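Local structure of DNA polymerase (Pyrobaculum calidifontis, 5MDN) at residues A[55-60]-A[100-105]; A[393-398]-A[522-527]; A[482-487]-A[584-589]. The protein probably catalyses the stepwise addition of deoxyribonucleotides from their 5'-triphosphates to a DNA strand, with release of diphosphate, as a type-B DNA polymerase. All blocks are in the same frame, centred on the assembly; numbering follows the deposited sequence.

In the fold
The three contacts share no helix or strand. Contact 1 is a surface contact in the N-terminal region, its centre about 41 Å from that of the chain, and contact 3 is another surface contact, in the polymerase part, with about 52 Å between their centres. Contact 2, its centre about 17 Å from that of the chain, is partly buried. The chemistry differs accordingly: a methyl group on an aromatic ring in contact 1; two neighbouring arginines, one in a salt bridge to a glutamate, and a close backbone approach at Gly522 in contact 2; one two-bonded salt bridge in contact 3. Contacts 2 and 3 alternate along the sequence, whereas contact 1 closes before either begins.

Contact 1: A[55-60]-A[100-105]; sequences KSYLSR and LGAPGV
Tyr57 and Ala102 bring the two backbones closest, with 8.2 Å between Tyr57 CA and Ala102 CA. Residues 55-58 are helical, on helix 51-58, while 100-105 is the irregular connection from helix 92-100 to strand 105-109, where Ala102 takes a positive phi (62°). Bridging that gap falls to the tyrosine ring, whose CG lies anti to the backbone N (chi1 175°), carrying the ring across to the loop. Ala102 CB sits over one face, 4.1 Å from the centroid of the Tyr57 ring and 11° off its normal, a CH-pi contact almost straight above the centre. Farther out, Tyr57 OH comes to 4.0 Å from Gly101 CA. Next to the tyrosine in sequence, Leu58 packs on Ala98 and Ala99 of helix 92-100, so the two helices meet directly as well. Their order with the four-stranded antiparallel sheet, beta-alpha-beta-beta-alpha-beta with strands running 4-1-3-2, is that of a ferredoxin-like fold. No hydrogen bond crosses between the segments: a methyl and a ring face at the surface give a modest, mainly dispersive attachment without directional bonds, and it probably restrains the ring only weakly.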
loop_
_atom_site.group_PDB
_atom_site.type_symbol
_atom_site.label_atom_id
_atom_site.label_comp_id
_atom_site.label_asym_id
_atom_site.label_seq_id
_atom_site.Cartn_x
_atom_site.Cartn_y
_atom_site.Cartn_z
ATOM N N LYS A 55 16.209 -31.970 -22.502
ATOM C CA LYS A 55 14.956 -31.743 -23.218
ATOM C C LYS A 55 14.099 -33.003 -23.273
ATOM O O LYS A 55 12.911 -32.976 -22.933
ATOM C CB LYS A 55 15.237 -31.238 -24.634
ATOM C CG LYS A 55 13.968 -30.984 -25.437
ATOM C CD LYS A 55 14.216 -30.127 -26.667
ATOM C CE LYS A 55 12.903 -29.814 -27.374
ATOM N NZ LYS A 55 13.096 -28.922 -28.550
ATOM N N SER A 56 14.684 -34.116 -23.723
ATOM C CA SER A 56 13.919 -35.354 -23.841
ATOM C C SER A 56 13.401 -35.821 -22.487
ATOM O O SER A 56 12.298 -36.372 -22.393
ATOM C CB SER A 56 14.770 -36.441 -24.487
ATOM O OG SER A 56 14.021 -37.634 -24.641
ATOM N N TYR A 57 14.189 -35.624 -21.426
ATOM C CA TYR A 57 13.725 -35.981 -20.089
ATOM C C TYR A 57 12.527 -35.133 -19.687
ATOM O O TYR A 57 11.542 -35.645 -19.144
ATOM C CB TYR A 57 14.860 -35.825 -19.076
ATOM C CG TYR A 57 14.427 -36.053 -17.644
ATOM C CD1 TYR A 57 14.373 -37.334 -17.110
ATOM C CD2 TYR A 57 14.075 -34.987 -16.824
ATOM C CE1 TYR A 57 13.976 -37.548 -15.802
ATOM C CE2 TYR A 57 13.678 -35.190 -15.516
ATOM C CZ TYR A 57 13.630 -36.472 -15.010
ATOM O OH TYR A 57 13.235 -36.679 -13.707
ATOM N N LEU A 58 12.599 -33.823 -19.930
ATOM C CA LEU A 58 11.497 -32.937 -19.577
ATOM C C LEU A 58 10.287 -33.112 -20.485
ATOM O O LEU A 58 9.170 -32.779 -20.078
ATOM C CB LEU A 58 11.973 -31.485 -19.606
ATOM C CG LEU A 58 12.807 -31.082 -18.390
ATOM C CD1 LEU A 58 13.223 -29.627 -18.473
ATOM C CD2 LEU A 58 12.046 -31.355 -17.102
ATOM N N SER A 59 10.479 -33.619 -21.705
ATOM C CA SER A 59 9.374 -33.769 -22.646
ATOM C C SER A 59 8.346 -34.808 -22.211
ATOM O O SER A 59 7.248 -34.837 -22.778
ATOM C CB SER A 59 9.916 -34.130 -24.029
ATOM O OG SER A 59 10.540 -33.012 -24.639
ATOM N N ARG A 60 8.662 -35.659 -21.232
ATOM C CA ARG A 60 7.699 -36.656 -20.781
ATOM C C ARG A 60 6.643 -36.085 -19.843
ATOM O O ARG A 60 5.601 -36.721 -19.655
ATOM C CB ARG A 60 8.412 -37.813 -20.076
ATOM C CG ARG A 60 9.094 -37.425 -18.774
ATOM C CD ARG A 60 9.027 -38.541 -17.749
ATOM N NE ARG A 60 7.896 -38.371 -16.842
ATOM C CZ ARG A 60 6.711 -38.948 -17.007
ATOM N NH1 ARG A 60 6.498 -39.742 -18.047
ATOM N NH2 ARG A 60 5.741 -38.738 -16.128
ATOM N N LEU A 100 14.246 -30.656 -11.584
ATOM C CA LEU A 100 15.063 -30.895 -10.448
ATOM C C LEU A 100 15.750 -32.204 -10.578
ATOM O O LEU A 100 16.926 -32.304 -10.300
ATOM C CB LEU A 100 14.228 -30.865 -9.186
ATOM C CG LEU A 100 13.943 -29.445 -8.755
ATOM C CD1 LEU A 100 13.397 -29.398 -7.369
ATOM C CD2 LEU A 100 15.196 -28.633 -8.801
ATOM N N GLY A 101 15.014 -33.208 -11.024
ATOM C CA GLY A 101 15.525 -34.556 -11.168
ATOM C C GLY A 101 16.501 -34.741 -12.294
ATOM O O GLY A 101 16.614 -33.890 -13.176
ATOM N N ALA A 102 17.162 -35.896 -12.246
ATOM C CA ALA A 102 18.203 -36.350 -13.179
ATOM C C ALA A 102 19.370 -35.401 -13.129
ATOM O O ALA A 102 19.600 -34.596 -14.033
ATOM C CB ALA A 102 17.702 -36.542 -14.602
ATOM N N PRO A 103 20.120 -35.535 -12.047
ATOM C CA PRO A 103 21.266 -34.689 -11.779
ATOM C C PRO A 103 22.214 -34.393 -12.931
ATOM O O PRO A 103 23.187 -35.041 -13.302
ATOM C CB PRO A 103 21.942 -35.387 -10.611
ATOM C CG PRO A 103 20.832 -36.052 -9.898
ATOM C CD PRO A 103 19.978 -36.572 -11.015
ATOM N N GLY A 104 21.806 -33.301 -13.520
ATOM C CA GLY A 104 22.462 -32.533 -14.540
ATOM C C GLY A 104 22.493 -31.288 -13.659
ATOM O O GLY A 104 23.529 -30.890 -13.180
ATOM N N VAL A 105 21.324 -30.707 -13.409
ATOM C CA VAL A 105 21.182 -29.589 -12.553
ATOM C C VAL A 105 20.999 -29.944 -11.109
ATOM O O VAL A 105 20.548 -31.010 -10.755
ATOM C CB VAL A 105 19.921 -28.862 -12.861
ATOM C CG1 VAL A 105 18.740 -29.753 -12.546
ATOM C CG2 VAL A 105 19.918 -27.590 -12.042
#

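Contact 2: A[393-398]-A[522-527]; sequences EEREYE and GARWYK
Arg395 and Arg524 bring their guanidinium groups together with the planes 73° apart: Arg524 NH2 lies at the edge of the Arg395 group, near its plane, though at this resolution their exact separation is doubtful. Seen from Arg524, the approach is neither face nor edge. Two donors make no bond with each other. Their common partner is Glu375 of helix 370-384, whose OE1 forms a salt bridge with Arg524 NE and a long, weak ion pair with Arg395 NH2, so this carboxylate probably offsets the gathered positive charge. Both arginine chains run extended from CG to NE. Beside them the backbones pass closely, with Glu394 CA and Gly522 CA 5.2 Å apart, and Gly522 has no side chain there. Gly522 CA directs a C-H at Glu394 O, 3.6 Å away with 142° at the hydrogen. Glu394 folds back: its CG lies between the backbone N and the carbonyl carbon, and the chain bends again at chi2 (76°), which together bring Glu394 OE2 to 4.1 Å from Gly522 CA. The contact joins the loop before strand 404-406 of the polymerase sheet to the loop leading into helix 528-551, both in the palm part of a family B polymerase.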
loop_
_atom_site.group_PDB
_atom_site.type_symbol
_atom_site.label_atom_id
_atom_site.label_comp_id
_atom_site.label_asym_id
_atom_site.label_seq_id
_atom_site.Cartn_x
_atom_site.Cartn_y
_atom_site.Cartn_z
ATOM N N GLU A 393 11.569 -17.671 -0.152
ATOM C CA GLU A 393 10.910 -18.548 0.808
ATOM C C GLU A 393 9.422 -18.243 0.942
ATOM O O GLU A 393 8.584 -19.090 0.628
ATOM C CB GLU A 393 11.610 -18.465 2.170
ATOM C CG GLU A 393 13.060 -18.923 2.117
ATOM C CD GLU A 393 13.203 -20.375 1.687
ATOM O OE1 GLU A 393 12.371 -21.211 2.103
ATOM O OE2 GLU A 393 14.146 -20.681 0.928
ATOM N N GLU A 394 9.071 -17.050 1.411
ATOM C CA GLU A 394 7.666 -16.696 1.542
ATOM C C GLU A 394 7.533 -15.188 1.485
ATOM O O GLU A 394 8.523 -14.452 1.482
ATOM C CB GLU A 394 7.091 -17.231 2.860
ATOM C CG GLU A 394 8.025 -17.046 4.061
ATOM C CD GLU A 394 8.080 -15.611 4.596
ATOM O OE1 GLU A 394 7.118 -14.841 4.393
ATOM O OE2 GLU A 394 9.093 -15.256 5.237
ATOM N N ARG A 395 6.290 -14.736 1.408
ATOM C CA ARG A 395 5.959 -13.328 1.596
ATOM C C ARG A 395 5.157 -13.145 2.883
ATOM O O ARG A 395 4.091 -13.748 3.046
ATOM C CB ARG A 395 5.188 -12.737 0.403
ATOM C CG ARG A 395 6.032 -12.310 -0.827
ATOM C CD ARG A 395 5.186 -11.691 -1.971
ATOM N NE ARG A 395 6.054 -11.236 -3.079
ATOM C CZ ARG A 395 6.499 -12.087 -3.997
ATOM N NH1 ARG A 395 6.146 -13.371 -3.900
ATOM N NH2 ARG A 395 7.286 -11.673 -4.978
ATOM N N GLU A 396 5.687 -12.332 3.788
ATOM C CA GLU A 396 5.098 -11.745 4.983
ATOM C C GLU A 396 5.350 -10.234 5.011
ATOM O O GLU A 396 4.439 -9.450 5.328
ATOM C CB GLU A 396 5.608 -12.385 6.262
ATOM C CG GLU A 396 7.085 -12.157 6.526
ATOM C CD GLU A 396 7.546 -12.834 7.787
ATOM O OE1 GLU A 396 7.132 -13.989 8.023
ATOM O OE2 GLU A 396 8.301 -12.204 8.555
ATOM N N TYR A 397 6.540 -9.804 4.591
ATOM C CA TYR A 397 7.063 -8.437 4.603
ATOM C C TYR A 397 6.885 -7.733 5.943
ATOM O O TYR A 397 5.902 -7.948 6.659
ATOM C CB TYR A 397 6.441 -7.593 3.499
ATOM C CG TYR A 397 7.140 -6.251 3.348
ATOM C CD1 TYR A 397 8.508 -6.197 3.096
ATOM C CD2 TYR A 397 6.446 -5.047 3.447
ATOM C CE1 TYR A 397 9.160 -5.002 2.956
ATOM C CE2 TYR A 397 7.100 -3.844 3.302
ATOM C CZ TYR A 397 8.454 -3.832 3.056
ATOM O OH TYR A 397 9.105 -2.633 2.913
ATOM N N GLU A 398 7.834 -6.860 6.277
ATOM C CA GLU A 398 7.859 -6.203 7.578
ATOM C C GLU A 398 8.356 -4.762 7.405
ATOM O O GLU A 398 9.544 -4.523 7.130
ATOM C CB GLU A 398 8.679 -7.048 8.543
ATOM C CG GLU A 398 10.023 -7.445 8.018
ATOM C CD GLU A 398 11.048 -6.473 8.498
ATOM O OE1 GLU A 398 10.875 -6.030 9.648
ATOM O OE2 GLU A 398 11.991 -6.134 7.747
ATOM N N GLY A 522 12.323 -13.000 3.843
ATOM C CA GLY A 522 11.780 -13.646 2.665
ATOM C C GLY A 522 12.027 -12.871 1.387
ATOM O O GLY A 522 11.130 -12.740 0.549
ATOM N N ALA A 523 13.242 -12.359 1.222
ATOM C CA ALA A 523 13.623 -11.606 0.038
ATOM C C ALA A 523 14.637 -12.388 -0.787
ATOM O O ALA A 523 15.406 -13.197 -0.261
ATOM C CB ALA A 523 14.203 -10.239 0.411
ATOM N N ARG A 524 14.620 -12.133 -2.096
ATOM C CA ARG A 524 15.519 -12.827 -3.011
ATOM C C ARG A 524 16.973 -12.475 -2.721
ATOM O O ARG A 524 17.832 -13.359 -2.617
ATOM C CB ARG A 524 15.134 -12.477 -4.445
ATOM C CG ARG A 524 13.759 -13.010 -4.749
ATOM C CD ARG A 524 13.138 -12.536 -6.043
ATOM N NE ARG A 524 11.689 -12.707 -5.933
ATOM C CZ ARG A 524 10.849 -12.847 -6.950
ATOM N NH1 ARG A 524 11.301 -12.861 -8.193
ATOM N NH2 ARG A 524 9.550 -12.991 -6.715
ATOM N N TRP A 525 17.265 -11.182 -2.590
ATOM C CA TRP A 525 18.605 -10.701 -2.283
ATOM C C TRP A 525 18.797 -10.447 -0.791
ATOM O O TRP A 525 19.537 -9.535 -0.406
ATOM C CB TRP A 525 18.910 -9.441 -3.090
ATOM C CG TRP A 525 19.217 -9.741 -4.519
ATOM C CD1 TRP A 525 20.427 -10.088 -5.038
ATOM C CD2 TRP A 525 18.293 -9.749 -5.614
ATOM N NE1 TRP A 525 20.319 -10.300 -6.390
ATOM C CE2 TRP A 525 19.018 -10.099 -6.768
ATOM C CE3 TRP A 525 16.924 -9.489 -5.729
ATOM C CZ2 TRP A 525 18.422 -10.197 -8.023
ATOM C CZ3 TRP A 525 16.334 -9.586 -6.976
ATOM C CH2 TRP A 525 17.082 -9.936 -8.106
ATOM N N TYR A 526 18.139 -11.241 0.052
ATOM C CA TYR A 526 18.324 -11.143 1.492
ATOM C C TYR A 526 19.654 -11.763 1.901
ATOM O O TYR A 526 19.968 -12.896 1.523
ATOM C CB TYR A 526 17.183 -11.832 2.236
ATOM C CG TYR A 526 17.456 -11.991 3.717
ATOM C CD1 TYR A 526 17.443 -10.892 4.567
ATOM C CD2 TYR A 526 17.747 -13.235 4.261
ATOM C CE1 TYR A 526 17.704 -11.029 5.918
ATOM C CE2 TYR A 526 18.009 -13.383 5.609
ATOM C CZ TYR A 526 17.985 -12.276 6.433
ATOM O OH TYR A 526 18.245 -12.416 7.777
ATOM N N LYS A 527 20.433 -11.014 2.676
ATOM C CA LYS A 527 21.623 -11.539 3.336
ATOM C C LYS A 527 21.749 -10.852 4.685
ATOM O O LYS A 527 21.800 -9.620 4.749
ATOM C CB LYS A 527 22.878 -11.318 2.487
ATOM C CG LYS A 527 24.134 -11.922 3.081
ATOM C CD LYS A 527 24.059 -13.440 3.065
ATOM C CE LYS A 527 24.760 -14.031 1.852
ATOM N NZ LYS A 527 26.232 -13.844 1.924
#

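Contact 3: A[482-487]-A[584-589]; sequences AVREEA and GIEIKV
Arg484 and Glu586 reach for each other from opposite directions and meet head-on, with Arg484 CA and Glu586 CA 13.7 Å apart. Arg484 has CG anti to its backbone nitrogen and runs extended to NE; Glu586 has the same choice at its first torsion and stays extended beyond CG. The guanidinium therefore presents its NH1 and NH2 end to the carboxylate, and the two flat groups are nearly coplanar, 22° apart. This is a bidentate, end-on salt bridge, one nitrogen to each oxygen. Arg484 NH1 donates to Glu586 OE1 over 2.9 Å, the straighter of the two bonds at 160°, and this oxygen lies in the guanidinium plane. Arg484 NH2 donates to Glu586 OE2 over 2.8 Å, more bent at 142° and with the oxygen tilted from that plane. Both oxygens use their syn lone pairs, and the paired bonds restrain rotation of either flat group. Were a leucine to stand in place of Arg484, both carboxylate oxygens would probably lose their charged mate here and Glu586 would be freer to turn. Two more positive charges lie close: Lys588 NZ is 4.8 Å from Arg484 NH2, and Arg480 approaches from one helical turn earlier, so the carboxylate is likely to ease their mutual proximity. Arg484 lies on helix 468-486, which together with helix 495-512 makes the fingers of family B polymerases; Gln504 of the second helix touches its side chain, and Val483 packs there on Leu500. Glu586 lies on the approach to strand 588-593, an outer strand of the palm sheet that pairs with strand 416-420, while its neighbours Ile585 and Ile587 pack inward on helix 572-583, so the salt bridge spans from fingers to palm.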
loop_
_atom_site.group_PDB
_atom_site.type_symbol
_atom_site.label_atom_id
_atom_site.label_comp_id
_atom_site.label_asym_id
_atom_site.label_seq_id
_atom_site.Cartn_x
_atom_site.Cartn_y
_atom_site.Cartn_z
ATOM N N ALA A 482 19.440 13.772 -12.366
ATOM C CA ALA A 482 19.178 14.344 -13.683
ATOM C C ALA A 482 17.788 14.965 -13.744
ATOM O O ALA A 482 17.611 16.070 -14.270
ATOM C CB ALA A 482 19.340 13.271 -14.760
ATOM N N VAL A 483 16.782 14.257 -13.223
ATOM C CA VAL A 483 15.422 14.790 -13.194
ATOM C C VAL A 483 15.362 16.051 -12.341
ATOM O O VAL A 483 14.714 17.039 -12.709
ATOM C CB VAL A 483 14.437 13.717 -12.692
ATOM C CG1 VAL A 483 13.074 14.331 -12.406
ATOM C CG2 VAL A 483 14.314 12.591 -13.708
ATOM N N ARG A 484 16.041 16.039 -11.191
ATOM C CA ARG A 484 15.923 17.136 -10.235
ATOM C C ARG A 484 16.477 18.442 -10.791
ATOM O O ARG A 484 15.934 19.515 -10.500
ATOM C CB ARG A 484 16.637 16.760 -8.937
ATOM C CG ARG A 484 16.070 17.402 -7.686
ATOM C CD ARG A 484 16.678 16.754 -6.451
ATOM N NE ARG A 484 16.251 17.392 -5.210
ATOM C CZ ARG A 484 16.681 17.034 -4.005
ATOM N NH1 ARG A 484 17.551 16.040 -3.881
ATOM N NH2 ARG A 484 16.240 17.663 -2.924
ATOM N N GLU A 485 17.545 18.385 -11.589
ATOM C CA GLU A 485 18.069 19.608 -12.186
ATOM C C GLU A 485 17.206 20.085 -13.348
ATOM O O GLU A 485 17.110 21.294 -13.585
ATOM C CB GLU A 485 19.519 19.412 -12.642
ATOM C CG GLU A 485 19.693 18.664 -13.954
ATOM C CD GLU A 485 21.083 18.838 -14.536
ATOM O OE1 GLU A 485 21.472 19.995 -14.805
ATOM O OE2 GLU A 485 21.784 17.822 -14.728
ATOM N N GLU A 486 16.582 19.161 -14.084
ATOM C CA GLU A 486 15.654 19.553 -15.138
ATOM C C GLU A 486 14.441 20.285 -14.582
ATOM O O GLU A 486 13.783 21.025 -15.323
ATOM C CB GLU A 486 15.209 18.322 -15.930
ATOM C CG GLU A 486 14.776 18.607 -17.364
ATOM C CD GLU A 486 15.942 18.664 -18.339
ATOM O OE1 GLU A 486 17.051 19.076 -17.932
ATOM O OE2 GLU A 486 15.750 18.288 -19.515
ATOM N N ALA A 487 14.128 20.092 -13.297
ATOM C CA ALA A 487 13.032 20.830 -12.679
ATOM C C ALA A 487 13.361 22.310 -12.539
ATOM O O ALA A 487 12.452 23.146 -12.490
ATOM C CB ALA A 487 12.696 20.228 -11.314
ATOM N N GLY A 584 28.058 13.632 3.579
ATOM C CA GLY A 584 27.548 13.553 2.223
ATOM C C GLY A 584 26.119 13.074 2.132
ATOM O O GLY A 584 25.742 12.453 1.134
ATOM N N ILE A 585 25.308 13.347 3.152
ATOM C CA ILE A 585 23.926 12.890 3.216
ATOM C C ILE A 585 23.021 14.112 3.211
ATOM O O ILE A 585 23.244 15.056 3.979
ATOM C CB ILE A 585 23.677 12.024 4.464
ATOM C CG1 ILE A 585 24.524 10.752 4.405
ATOM C CG2 ILE A 585 22.205 11.668 4.588
ATOM C CD1 ILE A 585 24.487 9.932 5.670
ATOM N N GLU A 586 22.003 14.093 2.354
ATOM C CA GLU A 586 21.026 15.175 2.305
ATOM C C GLU A 586 19.954 14.946 3.364
ATOM O O GLU A 586 19.240 13.938 3.328
ATOM C CB GLU A 586 20.400 15.267 0.917
ATOM C CG GLU A 586 19.615 16.545 0.680
ATOM C CD GLU A 586 18.862 16.530 -0.634
ATOM O OE1 GLU A 586 19.052 15.577 -1.419
ATOM O OE2 GLU A 586 18.081 17.473 -0.884
ATOM N N ILE A 587 19.842 15.880 4.304
ATOM C CA ILE A 587 18.847 15.824 5.368
ATOM C C ILE A 587 17.804 16.905 5.120
ATOM O O ILE A 587 18.140 18.020 4.704
ATOM C CB ILE A 587 19.504 15.989 6.754
ATOM C CG1 ILE A 587 20.516 14.870 7.007
ATOM C CG2 ILE A 587 18.454 16.012 7.857
ATOM C CD1 ILE A 587 19.939 13.475 6.910
ATOM N N LYS A 588 16.540 16.573 5.379
ATOM C CA LYS A 588 15.436 17.502 5.184
ATOM C C LYS A 588 14.477 17.405 6.359
ATOM O O LYS A 588 14.264 16.329 6.922
ATOM C CB LYS A 588 14.678 17.235 3.874
ATOM C CG LYS A 588 13.664 18.325 3.511
ATOM C CD LYS A 588 13.117 18.178 2.094
ATOM C CE LYS A 588 14.212 18.340 1.056
ATOM N NZ LYS A 588 14.822 19.698 1.144
ATOM N N VAL A 589 13.895 18.548 6.717
ATOM C CA VAL A 589 12.905 18.601 7.785
ATOM C C VAL A 589 11.640 17.900 7.311
ATOM O O VAL A 589 10.976 18.351 6.372
ATOM C CB VAL A 589 12.627 20.049 8.198
ATOM C CG1 VAL A 589 11.472 20.095 9.179
ATOM C CG2 VAL A 589 13.883 20.668 8.796
#